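Local coordinates for protein beta-1,4-mannanase (Aplysia kurodai, PDB 3VUP) that probably hydrolyses the beta-1,4-mannosidic linkages of mannan in the sea hare's digestive fluid, at residues R202-W206 and C244-A248. Sequence-based numbering, arbitrary orientation.
Sequences RFLNW and CLRLA. With SO4 (sulfate ion), chain I.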
loop_
_atom_site.group_PDB
_atom_site.type_symbol
_atom_site.label_atom_id
_atom_site.label_comp_id
_atom_site.label_asym_id
_atom_site.label_seq_id
_atom_site.Cartn_x
_atom_site.Cartn_y
_atom_site.Cartn_z
ATOM N N ARG A 202 -8.816 1.471 14.108
ATOM C CA ARG A 202 -8.156 2.470 14.933
ATOM C C ARG A 202 -6.696 2.605 14.506
ATOM O O ARG A 202 -6.182 3.711 14.349
ATOM C CB ARG A 202 -8.236 2.106 16.413
ATOM C CG ARG A 202 -7.419 3.042 17.286
ATOM C CD ARG A 202 -7.444 2.645 18.757
ATOM N NE ARG A 202 -6.787 1.364 19.004
ATOM C CZ ARG A 202 -7.430 0.252 19.339
ATOM N NH1 ARG A 202 -8.751 0.254 19.464
ATOM N NH2 ARG A 202 -6.749 -0.866 19.545
ATOM N N PHE A 203 -6.033 1.470 14.329
ATOM C CA PHE A 203 -4.637 1.406 13.898
ATOM C C PHE A 203 -4.434 2.206 12.616
ATOM O O PHE A 203 -3.497 3.001 12.509
ATOM C CB PHE A 203 -4.292 -0.082 13.730
ATOM C CG PHE A 203 -2.913 -0.387 13.190
ATOM C CD1 PHE A 203 -1.796 -0.381 14.015
ATOM C CD2 PHE A 203 -2.763 -0.809 11.881
ATOM C CE1 PHE A 203 -0.543 -0.732 13.518
ATOM C CE2 PHE A 203 -1.521 -1.153 11.380
ATOM C CZ PHE A 203 -0.411 -1.120 12.195
ATOM N N LEU A 204 -5.332 2.008 11.658
ATOM C CA LEU A 204 -5.258 2.721 10.392
ATOM C C LEU A 204 -5.620 4.205 10.530
ATOM O O LEU A 204 -4.904 5.074 10.030
ATOM C CB LEU A 204 -6.136 2.025 9.350
ATOM C CG LEU A 204 -5.746 0.579 9.003
ATOM C CD1 LEU A 204 -6.832 -0.089 8.170
ATOM C CD2 LEU A 204 -4.413 0.525 8.274
ATOM N N ASN A 205 -6.716 4.494 11.220
ATOM C CA ASN A 205 -7.164 5.874 11.408
ATOM C C ASN A 205 -6.094 6.720 12.083
ATOM O O ASN A 205 -5.806 7.835 11.645
ATOM C CB ASN A 205 -8.460 5.883 12.228
ATOM C CG ASN A 205 -8.942 7.283 12.592
ATOM O OD1 ASN A 205 -8.920 7.678 13.757
ATOM N ND2 ASN A 205 -9.400 8.033 11.599
ATOM N N TRP A 206 -5.500 6.206 13.157
ATOM C CA TRP A 206 -4.532 7.014 13.894
ATOM C C TRP A 206 -3.287 7.293 13.062
ATOM O O TRP A 206 -2.742 8.394 13.097
ATOM C CB TRP A 206 -4.158 6.360 15.222
ATOM C CG TRP A 206 -5.234 6.437 16.275
ATOM C CD1 TRP A 206 -6.555 6.769 16.101
ATOM C CD2 TRP A 206 -5.067 6.186 17.675
ATOM N NE1 TRP A 206 -7.213 6.732 17.309
ATOM C CE2 TRP A 206 -6.324 6.373 18.289
ATOM C CE3 TRP A 206 -3.978 5.810 18.467
ATOM C CZ2 TRP A 206 -6.518 6.199 19.661
ATOM C CZ3 TRP A 206 -4.174 5.637 19.822
ATOM C CH2 TRP A 206 -5.433 5.836 20.407
ATOM N N CYS A 244 -16.022 4.651 8.653
ATOM C CA CYS A 244 -15.568 3.551 9.500
ATOM C C CYS A 244 -14.267 3.858 10.217
ATOM O O CYS A 244 -14.112 3.532 11.396
ATOM C CB CYS A 244 -15.445 2.260 8.690
ATOM S SG CYS A 244 -17.058 1.607 8.169
ATOM N N LEU A 245 -13.328 4.483 9.519
ATOM C CA LEU A 245 -12.058 4.828 10.144
ATOM C C LEU A 245 -12.264 5.851 11.262
ATOM O O LEU A 245 -11.728 5.700 12.365
ATOM C CB LEU A 245 -11.078 5.353 9.100
ATOM C CG LEU A 245 -10.578 4.280 8.132
ATOM C CD1 LEU A 245 -10.076 4.914 6.851
ATOM C CD2 LEU A 245 -9.475 3.486 8.771
ATOM N N ARG A 246 -13.044 6.894 10.980
ATOM C CA ARG A 246 -13.322 7.921 11.980
ATOM C C ARG A 246 -14.112 7.357 13.159
ATOM O O ARG A 246 -13.896 7.752 14.308
ATOM C CB ARG A 246 -14.068 9.100 11.352
ATOM C CG ARG A 246 -13.233 9.904 10.372
ATOM C CD ARG A 246 -14.085 10.910 9.616
ATOM N NE ARG A 246 -13.257 11.730 8.746
ATOM C CZ ARG A 246 -13.668 12.273 7.608
ATOM N NH1 ARG A 246 -14.917 12.085 7.185
ATOM N NH2 ARG A 246 -12.824 13.005 6.893
ATOM N N LEU A 247 -15.026 6.434 12.887
ATOM C CA LEU A 247 -15.794 5.826 13.968
ATOM C C LEU A 247 -14.863 5.096 14.927
ATOM O O LEU A 247 -14.960 5.237 16.142
ATOM C CB LEU A 247 -16.834 4.850 13.413
ATOM C CG LEU A 247 -17.635 4.102 14.478
ATOM C CD1 LEU A 247 -18.552 5.043 15.232
ATOM C CD2 LEU A 247 -18.433 2.998 13.829
ATOM N N ALA A 248 -13.950 4.313 14.369
ATOM C CA ALA A 248 -13.089 3.456 15.180
ATOM C C ALA A 248 -12.037 4.232 15.962
ATOM O O ALA A 248 -11.721 3.880 17.099
ATOM C CB ALA A 248 -12.411 2.428 14.310
HETATM S S SO4 I . -18.134 10.586 9.249
HETATM O O1 SO4 I . -17.391 10.437 10.501
HETATM O O2 SO4 I . -17.237 10.414 8.107
HETATM O O3 SO4 I . -19.213 9.605 9.207
HETATM O O4 SO4 I . -18.700 11.930 9.192
#
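Asn205 lies against the backbone of Leu245, its amide carbon CG 3.2 Å from Leu245 O. A chi1 of 175° swings CG away from the backbone N of Asn205 and sends the side chain out toward the neighbouring helix. Its ND2 comes within 3.4 Å of Leu245 O, but at too poor an angle to bond; the amide N-H groups go instead to Gly254 O and Lys251 O, so an asparagine suits this buried place by satisfying carbonyls of the loop that follows helix 242-249. Next to it the packing is apolar and close: Leu245 CD2 lies 3.7 Å from Leu204 CB, and Phe256 and Leu201 also touch the Leu245 side chain. Ala248 brings its single methyl CB to 3.7 Å from Arg202 N, and a small residue suits so close an approach of the two backbones.

Helix 197-214 joins the fourth and fifth strands of a TIM barrel; the short helix 242-249 comes between the fifth and sixth in the sequence and is tied to Cys177 by the disulfide of Cys244. Segments 202-206 and 244-248 cross at 100°, their axes 8.1 Å apart at closest approach.

The looser side begins at Arg246, partly exposed, its CG 4.4 Å from Asn205 ND2; Leu247 beside it is exposed. The extended Arg246 chain carries NH1 to a sulfate, probably from the crystallisation liquor, for a 3.0 Å hydrogen bond to O2 at the guanidinium edge, while NE binds Gln252 O. Replacing Arg246 by alanine removes the guanidinium, and Gln252 O would probably lose this donor, while the sulfate would keep His243 ND1 but not NH1.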